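Serpin-ZX (Arabidopsis thaliana, PDB 3LE2) inhibits the cysteine protease metacaspase-9 through cleavage of its reactive centre loop and covalent trapping, and restrains the protease RD21A to limit programmed cell death. Local coordinates at residues 165-179 with 324-338. Sequence-based numbering, arbitrary orientation. Where two conformers were deposited one is given.
With ACT (acetate ion), chain D.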
ATOM      1  N   THR A 165     -23.288 -13.423  -4.609  1.00 37.81           N
ATOM      2  CA  THR A 165     -21.853 -13.461  -4.337  1.00 36.18           C
ATOM      3  C   THR A 165     -21.350 -14.895  -4.276  1.00 36.88           C
ATOM      4  O   THR A 165     -21.920 -15.727  -3.581  1.00 37.57           O
ATOM      5  CB  THR A 165     -21.505 -12.750  -3.024  1.00 31.60           C
ATOM      6  OG1 THR A 165     -21.773 -11.351  -3.156  1.00 33.45           O
ATOM      7  CG2 THR A 165     -20.047 -12.944  -2.700  1.00 36.47           C
ATOM      8  N   LYS A 166     -20.285 -15.180  -5.015  1.00 42.18           N
ATOM      9  CA  LYS A 166     -19.759 -16.541  -5.094  1.00 37.55           C
ATOM     10  C   LYS A 166     -18.387 -16.663  -4.478  1.00 33.47           C
ATOM     11  O   LYS A 166     -18.139 -17.590  -3.712  1.00 41.12           O
ATOM     12  CB  LYS A 166     -19.726 -17.028  -6.542  1.00 37.74           C
ATOM     13  CG  LYS A 166     -21.115 -17.120  -7.183  1.00 46.64           C
ATOM     14  CD  LYS A 166     -22.020 -18.105  -6.428  1.00 34.25           C
ATOM     15  CE  LYS A 166     -23.418 -18.134  -7.027  1.00 45.00           C
ATOM     16  NZ  LYS A 166     -24.404 -18.832  -6.138  1.00 46.93           N
ATOM     17  N   LEU A 167     -17.496 -15.727  -4.814  1.00 37.52           N
ATOM     18  CA  LEU A 167     -16.108 -15.790  -4.351  1.00 35.52           C
ATOM     19  C   LEU A 167     -15.535 -14.415  -4.052  1.00 28.40           C
ATOM     20  O   LEU A 167     -15.483 -13.545  -4.924  1.00 33.91           O
ATOM     21  CB  LEU A 167     -15.222 -16.507  -5.379  1.00 31.39           C
ATOM     22  CG  LEU A 167     -13.728 -16.580  -5.073  1.00 29.86           C
ATOM     23  CD1 LEU A 167     -13.418 -17.420  -3.841  1.00 26.99           C
ATOM     24  CD2 LEU A 167     -12.999 -17.124  -6.278  1.00 38.41           C
ATOM     25  N   ILE A 168     -15.101 -14.221  -2.812  0.57 29.07           N
ATOM     26  CA  ILE A 168     -14.513 -12.952  -2.402  0.57 30.56           C
ATOM     27  C   ILE A 168     -13.166 -13.120  -1.704  0.57 31.00           C
ATOM     28  O   ILE A 168     -12.865 -14.170  -1.125  0.57 33.28           O
ATOM     29  CB  ILE A 168     -15.447 -12.168  -1.455  0.57 31.24           C
ATOM     30  CG1 ILE A 168     -15.590 -12.910  -0.121  0.57 31.97           C
ATOM     31  CG2 ILE A 168     -16.791 -11.910  -2.126  0.57 26.57           C
ATOM     32  CD1 ILE A 168     -16.335 -12.137   0.949  0.57 29.60           C
ATOM     33  N   PHE A 169     -12.360 -12.070  -1.765  1.00 28.38           N
ATOM     34  CA  PHE A 169     -11.141 -12.018  -0.996  1.00 26.48           C
ATOM     35  C   PHE A 169     -11.216 -10.803  -0.085  1.00 29.72           C
ATOM     36  O   PHE A 169     -11.702  -9.748  -0.483  1.00 28.25           O
ATOM     37  CB  PHE A 169      -9.939 -11.955  -1.926  1.00 23.95           C
ATOM     38  CG  PHE A 169      -9.737 -13.217  -2.702  1.00 36.49           C
ATOM     39  CD1 PHE A 169      -8.985 -14.260  -2.173  1.00 32.93           C
ATOM     40  CD2 PHE A 169     -10.331 -13.383  -3.942  1.00 31.64           C
ATOM     41  CE1 PHE A 169      -8.815 -15.431  -2.883  1.00 36.14           C
ATOM     42  CE2 PHE A 169     -10.163 -14.549  -4.649  1.00 34.60           C
ATOM     43  CZ  PHE A 169      -9.406 -15.574  -4.123  1.00 30.79           C
ATOM     44  N   ALA A 170     -10.776 -10.957   1.150  1.00 25.20           N
ATOM     45  CA  ALA A 170     -10.768  -9.828   2.052  1.00 30.57           C
ATOM     46  C   ALA A 170      -9.358  -9.679   2.550  1.00 30.95           C
ATOM     47  O   ALA A 170      -8.770 -10.634   3.059  1.00 32.87           O
ATOM     48  CB  ALA A 170     -11.745 -10.032   3.212  1.00 21.23           C
ATOM     49  N   ASN A 171      -8.810  -8.483   2.379  1.00 28.96           N
ATOM     50  CA  ASN A 171      -7.421  -8.243   2.706  1.00 31.65           C
ATOM     51  C   ASN A 171      -7.248  -6.895   3.392  1.00 35.46           C
ATOM     52  O   ASN A 171      -7.872  -5.903   3.012  1.00 33.19           O
ATOM     53  CB  ASN A 171      -6.558  -8.340   1.442  1.00 32.79           C
ATOM     54  CG  ASN A 171      -5.085  -8.162   1.734  1.00 47.33           C
ATOM     55  OD1 ASN A 171      -4.662  -7.099   2.188  1.00 54.09           O
ATOM     56  ND2 ASN A 171      -4.291  -9.203   1.482  1.00 44.67           N
ATOM     57  N   ALA A 172      -6.408  -6.861   4.417  1.00 32.00           N
ATOM     58  CA  ALA A 172      -6.160  -5.615   5.129  1.00 35.92           C
ATOM     59  C   ALA A 172      -4.706  -5.551   5.571  1.00 32.50           C
ATOM     60  O   ALA A 172      -4.095  -6.568   5.872  1.00 31.77           O
ATOM     61  CB  ALA A 172      -7.096  -5.489   6.329  1.00 37.85           C
ATOM     62  N   LEU A 173      -4.147  -4.352   5.593  1.00 36.91           N
ATOM     63  CA  LEU A 173      -2.799  -4.171   6.103  1.00 36.84           C
ATOM     64  C   LEU A 173      -2.799  -2.977   7.039  1.00 33.27           C
ATOM     65  O   LEU A 173      -3.112  -1.855   6.628  1.00 34.56           O
ATOM     66  CB  LEU A 173      -1.774  -3.976   4.965  1.00 29.91           C
ATOM     67  CG  LEU A 173      -0.298  -3.850   5.385  1.00 29.52           C
ATOM     68  CD1 LEU A 173       0.201  -5.127   6.057  1.00 37.11           C
ATOM     69  CD2 LEU A 173       0.647  -3.470   4.230  1.00 28.03           C
ATOM     70  N   TYR A 174      -2.467  -3.228   8.303  1.00 34.82           N
ATOM     71  CA  TYR A 174      -2.254  -2.153   9.265  1.00 37.00           C
ATOM     72  C   TYR A 174      -0.758  -1.941   9.475  1.00 28.90           C
ATOM     73  O   TYR A 174       0.007  -2.895   9.605  1.00 29.27           O
ATOM     74  CB  TYR A 174      -2.963  -2.446  10.599  1.00 29.77           C
ATOM     75  CG  TYR A 174      -2.684  -1.438  11.697  1.00 31.28           C
ATOM     76  CD1 TYR A 174      -3.497  -0.320  11.859  1.00 41.22           C
ATOM     77  CD2 TYR A 174      -1.609  -1.600  12.580  1.00 39.60           C
ATOM     78  CE1 TYR A 174      -3.265   0.616  12.872  1.00 36.29           C
ATOM     79  CE2 TYR A 174      -1.361  -0.663  13.600  1.00 36.90           C
ATOM     80  CZ  TYR A 174      -2.200   0.442  13.734  1.00 36.86           C
ATOM     81  OH  TYR A 174      -1.989   1.385  14.717  1.00 40.84           O
ATOM     82  N   PHE A 175      -0.348  -0.683   9.506  1.00 29.50           N
ATOM     83  CA  PHE A 175       1.041  -0.326   9.756  1.00 35.49           C
ATOM     84  C   PHE A 175       1.055   0.887  10.659  1.00 34.01           C
ATOM     85  O   PHE A 175       0.284   1.829  10.465  1.00 34.61           O
ATOM     86  CB  PHE A 175       1.752  -0.027   8.426  1.00 33.45           C
ATOM     87  CG  PHE A 175       3.136   0.595   8.559  1.00 33.94           C
ATOM     88  CD1 PHE A 175       4.273  -0.178   8.445  1.00 31.70           C
ATOM     89  CD2 PHE A 175       3.293   1.964   8.704  1.00 35.57           C
ATOM     90  CE1 PHE A 175       5.539   0.390   8.525  1.00 29.78           C
ATOM     91  CE2 PHE A 175       4.561   2.540   8.777  1.00 31.38           C
ATOM     92  CZ  PHE A 175       5.678   1.751   8.692  1.00 30.99           C
ATOM     93  N   LYS A 176       1.915   0.851  11.663  1.00 30.20           N
ATOM     94  CA  LYS A 176       2.161   2.037  12.465  1.00 38.90           C
ATOM     95  C   LYS A 176       3.610   2.031  12.882  1.00 35.83           C
ATOM     96  O   LYS A 176       4.087   1.059  13.468  1.00 40.73           O
ATOM     97  CB  LYS A 176       1.257   2.096  13.698  1.00 33.55           C
ATOM     98  CG  LYS A 176       1.532   3.313  14.572  1.00 39.19           C
ATOM     99  CD  LYS A 176       0.428   3.528  15.583  1.00 45.48           C
ATOM    100  CE  LYS A 176       0.704   4.732  16.469  1.00 51.70           C
ATOM    101  NZ  LYS A 176      -0.391   4.908  17.486  1.00 62.03           N
ATOM    102  N   GLY A 177       4.313   3.111  12.565  1.00 36.34           N
ATOM    103  CA  GLY A 177       5.727   3.195  12.858  1.00 35.47           C
ATOM    104  C   GLY A 177       6.083   4.485  13.566  1.00 33.89           C
ATOM    105  O   GLY A 177       5.416   5.504  13.401  1.00 34.89           O
ATOM    106  N   THR A 178       7.141   4.421  14.362  1.00 40.61           N
ATOM    107  CA  THR A 178       7.728   5.591  14.997  1.00 44.38           C
ATOM    108  C   THR A 178       8.862   6.111  14.114  1.00 41.58           C
ATOM    109  O   THR A 178       9.665   5.319  13.630  1.00 35.91           O
ATOM    110  CB  THR A 178       8.321   5.214  16.370  1.00 44.80           C
ATOM    111  OG1 THR A 178       7.268   4.831  17.260  1.00 59.40           O
ATOM    112  CG2 THR A 178       9.057   6.375  16.965  1.00 40.04           C
ATOM    113  N   TRP A 179       8.920   7.428  13.908  1.00 38.04           N
ATOM    114  CA  TRP A 179       9.994   8.048  13.131  1.00 31.42           C
ATOM    115  C   TRP A 179      11.343   7.840  13.801  1.00 40.60           C
ATOM    116  O   TRP A 179      11.439   7.759  15.029  1.00 40.88           O
ATOM    117  CB  TRP A 179       9.781   9.559  12.958  1.00 29.95           C
ATOM    118  CG  TRP A 179       8.508   9.974  12.260  1.00 34.81           C
ATOM    119  CD1 TRP A 179       7.560  10.837  12.732  1.00 39.10           C
ATOM    120  CD2 TRP A 179       8.055   9.554  10.963  1.00 35.17           C
ATOM    121  NE1 TRP A 179       6.550  10.982  11.812  1.00 34.01           N
ATOM    122  CE2 TRP A 179       6.830  10.204  10.720  1.00 31.44           C
ATOM    123  CE3 TRP A 179       8.570   8.695   9.983  1.00 36.87           C
ATOM    124  CZ2 TRP A 179       6.109  10.019   9.539  1.00 31.25           C
ATOM    125  CZ3 TRP A 179       7.846   8.509   8.814  1.00 35.72           C
ATOM    126  CH2 TRP A 179       6.632   9.167   8.603  1.00 23.35           C
ATOM    127  N   VAL A 324     -13.915 -14.519  -9.639  1.00 43.34           N
ATOM    128  CA  VAL A 324     -13.861 -13.707  -8.433  1.00 36.18           C
ATOM    129  C   VAL A 324     -14.958 -12.648  -8.462  1.00 36.76           C
ATOM    130  O   VAL A 324     -15.096 -11.905  -9.441  1.00 39.62           O
ATOM    131  CB  VAL A 324     -12.496 -13.013  -8.303  1.00 40.57           C
ATOM    132  CG1 VAL A 324     -12.442 -12.162  -7.035  1.00 26.91           C
ATOM    133  CG2 VAL A 324     -11.372 -14.046  -8.329  1.00 35.26           C
ATOM    134  N   SER A 325     -15.741 -12.590  -7.390  1.00 32.00           N
ATOM    135  CA  SER A 325     -16.811 -11.605  -7.263  1.00 32.79           C
ATOM    136  C   SER A 325     -16.252 -10.254  -6.804  1.00 37.06           C
ATOM    137  O   SER A 325     -16.604  -9.199  -7.343  1.00 33.38           O
ATOM    138  CB  SER A 325     -17.870 -12.096  -6.265  1.00 35.66           C
ATOM    139  OG  SER A 325     -18.313 -13.414  -6.566  1.00 32.07           O
ATOM    140  N   ASN A 326     -15.382 -10.295  -5.799  1.00 29.43           N
ATOM    141  CA  ASN A 326     -14.868  -9.078  -5.197  1.00 25.12           C
ATOM    142  C   ASN A 326     -13.503  -9.308  -4.604  1.00 30.59           C
ATOM    143  O   ASN A 326     -13.168 -10.414  -4.148  1.00 27.29           O
ATOM    144  CB  ASN A 326     -15.757  -8.594  -4.043  1.00 27.49           C
ATOM    145  CG  ASN A 326     -17.241  -8.682  -4.342  1.00 31.80           C
ATOM    146  OD1 ASN A 326     -17.841  -9.758  -4.279  1.00 33.64           O
ATOM    147  ND2 ASN A 326     -17.849  -7.541  -4.629  1.00 29.05           N
ATOM    148  N   ILE A 327     -12.726  -8.235  -4.575  1.00 26.59           N
ATOM    149  CA  ILE A 327     -11.490  -8.220  -3.816  1.00 33.07           C
ATOM    150  C   ILE A 327     -11.539  -7.007  -2.905  1.00 27.66           C
ATOM    151  O   ILE A 327     -11.250  -5.881  -3.321  1.00 26.53           O
ATOM    152  CB  ILE A 327     -10.244  -8.180  -4.716  1.00 31.20           C
ATOM    153  CG1 ILE A 327     -10.213  -9.409  -5.635  1.00 32.68           C
ATOM    154  CG2 ILE A 327      -8.973  -8.098  -3.867  1.00 24.99           C
ATOM    155  CD1 ILE A 327      -9.164  -9.308  -6.752  1.00 27.12           C
ATOM    156  N   PHE A 328     -11.921  -7.262  -1.656  1.00 25.56           N
ATOM    157  CA  PHE A 328     -12.080  -6.214  -0.646  1.00 28.81           C
ATOM    158  C   PHE A 328     -10.761  -5.896   0.049  1.00 26.91           C
ATOM    159  O   PHE A 328     -10.125  -6.783   0.630  1.00 26.75           O
ATOM    160  CB  PHE A 328     -13.139  -6.631   0.379  1.00 25.12           C
ATOM    161  CG  PHE A 328     -14.527  -6.766  -0.200  1.00 29.53           C
ATOM    162  CD1 PHE A 328     -15.116  -8.019  -0.357  1.00 32.54           C
ATOM    163  CD2 PHE A 328     -15.244  -5.633  -0.592  1.00 25.95           C
ATOM    164  CE1 PHE A 328     -16.421  -8.146  -0.880  1.00 24.99           C
ATOM    165  CE2 PHE A 328     -16.533  -5.749  -1.124  1.00 35.63           C
ATOM    166  CZ  PHE A 328     -17.122  -7.008  -1.269  1.00 30.98           C
ATOM    167  N   HIS A 329     -10.347  -4.633  -0.017  1.00 23.50           N
ATOM    168  CA  HIS A 329      -9.081  -4.217   0.586  1.00 28.22           C
ATOM    169  C   HIS A 329      -9.245  -3.009   1.497  1.00 27.81           C
ATOM    170  O   HIS A 329      -9.962  -2.058   1.183  1.00 27.70           O
ATOM    171  CB  HIS A 329      -8.027  -3.910  -0.495  1.00 24.64           C
ATOM    172  CG  HIS A 329      -6.718  -3.423   0.055  1.00 28.59           C
ATOM    173  ND1 HIS A 329      -5.857  -4.237   0.763  1.00 34.88           N
ATOM    174  CD2 HIS A 329      -6.116  -2.209  -0.012  1.00 29.17           C
ATOM    175  CE1 HIS A 329      -4.791  -3.542   1.122  1.00 34.59           C
ATOM    176  NE2 HIS A 329      -4.920  -2.311   0.660  1.00 34.11           N
ATOM    177  N   LYS A 330      -8.555  -3.052   2.625  1.00 25.12           N
ATOM    178  CA  LYS A 330      -8.565  -1.939   3.546  1.00 27.23           C
ATOM    179  C   LYS A 330      -7.159  -1.653   4.062  1.00 27.85           C
ATOM    180  O   LYS A 330      -6.385  -2.574   4.365  1.00 28.45           O
ATOM    181  CB  LYS A 330      -9.507  -2.224   4.720  1.00 30.27           C
ATOM    182  CG  LYS A 330      -9.616  -1.079   5.746  1.00 30.59           C
ATOM    183  CD  LYS A 330     -10.747  -0.112   5.418  1.00 39.37           C
ATOM    184  CE  LYS A 330     -11.500   0.286   6.681  1.00 43.06           C
ATOM    185  NZ  LYS A 330     -12.840   0.862   6.396  1.00 47.91           N
ATOM    186  N   ALA A 331      -6.861  -0.362   4.174  1.00 21.11           N
ATOM    187  CA  ALA A 331      -5.590   0.125   4.639  1.00 25.56           C
ATOM    188  C   ALA A 331      -5.829   1.392   5.448  1.00 31.65           C
ATOM    189  O   ALA A 331      -6.850   2.061   5.283  1.00 28.88           O
ATOM    190  CB  ALA A 331      -4.709   0.432   3.445  1.00 27.50           C
ATOM    191  N   CYS A 332      -4.894   1.734   6.324  0.60 30.79           N
ATOM    192  CA  CYS A 332      -4.966   3.021   7.013  0.60 36.47           C
ATOM    193  C   CYS A 332      -3.562   3.596   7.174  0.60 33.71           C
ATOM    194  O   CYS A 332      -2.575   2.864   7.136  0.60 34.68           O
ATOM    195  CB  CYS A 332      -5.631   2.879   8.380  0.60 33.50           C
ATOM    196  SG  CYS A 332      -4.632   1.913   9.499  0.60 34.74           S
ATOM    197  N   ILE A 333      -3.482   4.908   7.350  1.00 28.61           N
ATOM    198  CA  ILE A 333      -2.201   5.588   7.449  1.00 31.80           C
ATOM    199  C   ILE A 333      -2.320   6.732   8.432  1.00 32.61           C
ATOM    200  O   ILE A 333      -3.415   7.241   8.696  1.00 28.44           O
ATOM    201  CB  ILE A 333      -1.680   6.093   6.081  1.00 28.41           C
ATOM    202  CG1 ILE A 333      -0.204   6.497   6.183  1.00 28.75           C
ATOM    203  CG2 ILE A 333      -2.534   7.244   5.564  1.00 25.47           C
ATOM    204  CD1 ILE A 333       0.740   5.347   6.531  1.00 29.71           C
ATOM    205  N   GLU A 334      -1.190   7.112   9.006  1.00 33.85           N
ATOM    206  CA  GLU A 334      -1.172   8.208   9.955  1.00 34.73           C
ATOM    207  C   GLU A 334       0.184   8.871   9.968  1.00 35.11           C
ATOM    208  O   GLU A 334       1.218   8.198   9.928  1.00 37.20           O
ATOM    209  CB  GLU A 334      -1.502   7.711  11.351  1.00 34.29           C
ATOM    210  CG  GLU A 334      -1.209   8.737  12.416  1.00 37.76           C
ATOM    211  CD  GLU A 334      -1.643   8.278  13.792  1.00 48.51           C
ATOM    212  OE1 GLU A 334      -1.689   7.049  14.031  1.00 54.01           O
ATOM    213  OE2 GLU A 334      -1.938   9.154  14.635  1.00 55.91           O
ATOM    214  N   VAL A 335       0.168  10.194  10.021  1.00 31.15           N
ATOM    215  CA  VAL A 335       1.390  10.963  10.166  1.00 31.29           C
ATOM    216  C   VAL A 335       1.264  11.945  11.333  1.00 35.15           C
ATOM    217  O   VAL A 335       0.403  12.828  11.329  1.00 30.05           O
ATOM    218  CB  VAL A 335       1.741  11.716   8.861  1.00 36.64           C
ATOM    219  CG1 VAL A 335       2.768  12.798   9.126  1.00 30.64           C
ATOM    220  CG2 VAL A 335       2.243  10.743   7.810  1.00 34.87           C
ATOM    221  N   ASN A 336       2.121  11.771  12.338  1.00 30.24           N
ATOM    222  CA  ASN A 336       2.200  12.718  13.448  1.00 35.37           C
ATOM    223  C   ASN A 336       3.655  12.929  13.895  1.00 39.34           C
ATOM    224  O   ASN A 336       4.599  12.563  13.170  1.00 37.28           O
ATOM    225  CB  ASN A 336       1.275  12.299  14.611  1.00 29.78           C
ATOM    226  CG  ASN A 336       1.657  10.957  15.215  1.00 37.81           C
ATOM    227  OD1 ASN A 336       2.833  10.627  15.322  1.00 39.67           O
ATOM    228  ND2 ASN A 336       0.661  10.182  15.625  1.00 39.17           N
ATOM    229  N   GLU A 337       3.838  13.508  15.078  1.00 37.26           N
ATOM    230  CA  GLU A 337       5.175  13.907  15.543  1.00 39.73           C
ATOM    231  C   GLU A 337       6.017  12.787  16.130  1.00 37.44           C
ATOM    232  O   GLU A 337       7.231  12.924  16.239  1.00 37.85           O
ATOM    233  CB  GLU A 337       5.078  15.007  16.614  1.00 36.46           C
ATOM    234  CG  GLU A 337       4.507  16.329  16.138  1.00 36.38           C
ATOM    235  CD  GLU A 337       2.996  16.369  16.215  1.00 42.67           C
ATOM    236  OE1 GLU A 337       2.377  15.304  16.422  1.00 35.06           O
ATOM    237  OE2 GLU A 337       2.437  17.472  16.065  1.00 38.67           O
ATOM    238  N   GLU A 338       5.374  11.686  16.498  0.56 35.57           N
ATOM    239  CA  GLU A 338       6.000  10.651  17.320  0.56 39.47           C
ATOM    240  C   GLU A 338       7.268  10.015  16.730  0.56 40.09           C
ATOM    241  O   GLU A 338       7.232   9.372  15.675  0.56 38.37           O
ATOM    242  CB  GLU A 338       4.967   9.579  17.694  0.56 38.40           C
ATOM    243  CG  GLU A 338       3.678  10.170  18.247  0.56 39.43           C
ATOM    244  CD  GLU A 338       2.706   9.121  18.734  0.56 40.02           C
ATOM    245  OE1 GLU A 338       1.917   8.605  17.914  0.56 45.48           O
ATOM    246  OE2 GLU A 338       2.728   8.822  19.943  0.56 42.25           O
TER
HETATM  247  C   ACT D 394       5.796   1.019  16.468  1.00 64.80           C
HETATM  248  O   ACT D 394       6.674   1.619  15.791  1.00 59.81           O
HETATM  249  OXT ACT D 394       4.669   1.581  16.554  1.00 54.00           O
HETATM  250  CH3 ACT D 394       6.078  -0.304  17.134  1.00 49.93           C
HETATM  251  O   HOH W   1     -20.341  -9.548  -4.546  1.00 37.79           O
HETATM  252  O   HOH W   2      -2.156   0.740   8.383  1.00 41.36           O
HETATM  253  O   HOH W   3      -0.863   7.343  17.150  1.00 46.61           O
HETATM  254  O   HOH W   4       2.733   5.324  11.221  1.00 39.74           O
HETATM  255  O   HOH W   5       4.964   8.546  14.112  1.00 40.67           O
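Thr165 CG2 lies 4.2 Å from Asn326 OD1, and water 1 joins Thr165 OG1 to the same oxygen. Thr165 OG1 also bonds to Asp162 N, while Asn326 ND2 is held by Asp289. Lys166 and Leu167 both donate their backbone N-H groups to Ser325 OG. The bond from Leu167 N to Ser325 OG is 3.0 Å and almost straight (179°). Leu167 O in turn accepts from Ser325 N at 2.7 Å. From here strands 167-176 and 326-335 run parallel. Phe169 N bonds to Asn326 O, and Phe169 O accepts from Phe328 N. The Phe169 ring meets Val324 along its edge, with CG1 in the ring plane and 3.9 Å from Phe169 CD2. This ring also packs on Val43 and Ile47 of helix 37-49.

Asn171 gives the strand's next pair of backbone bonds, to Phe328 O and from Lys330 N. Its side chain extends anti to the backbone N (chi1 -177°) and lies beside that of His329. The amide is turned 40° from the imidazole, and OD1 sits in the ring plane. The bond from His329 ND1 to Asn171 OD1 is weak, at 3.4 Å. Firmer anchors lie outside: Asn98 for Asn171 ND2 and Ser36 N for His329 NE2.

Leu173 N to Lys330 O, 3.1 Å, is the last direct bond between the two strands. Beyond it they part, and the CA atoms of Lys176 and Glu334 are 7.4 Å apart. Water 2 bridges Phe175 N and Cys332 O across the widening. The two segments meet again at Trp179, whose NE1 donates in the ring plane to Asn336 O at 2.9 Å. Trp179 N bonds to Glu338 O.

This is the native, stressed serpin state: strands 167-176 and 326-335 (s3A and s5A of sheet A) pair up to the shutter, part above it, and are rejoined at the breach by the Trp179 bonds; the cleaved reactive centre loop inserts between them in this family.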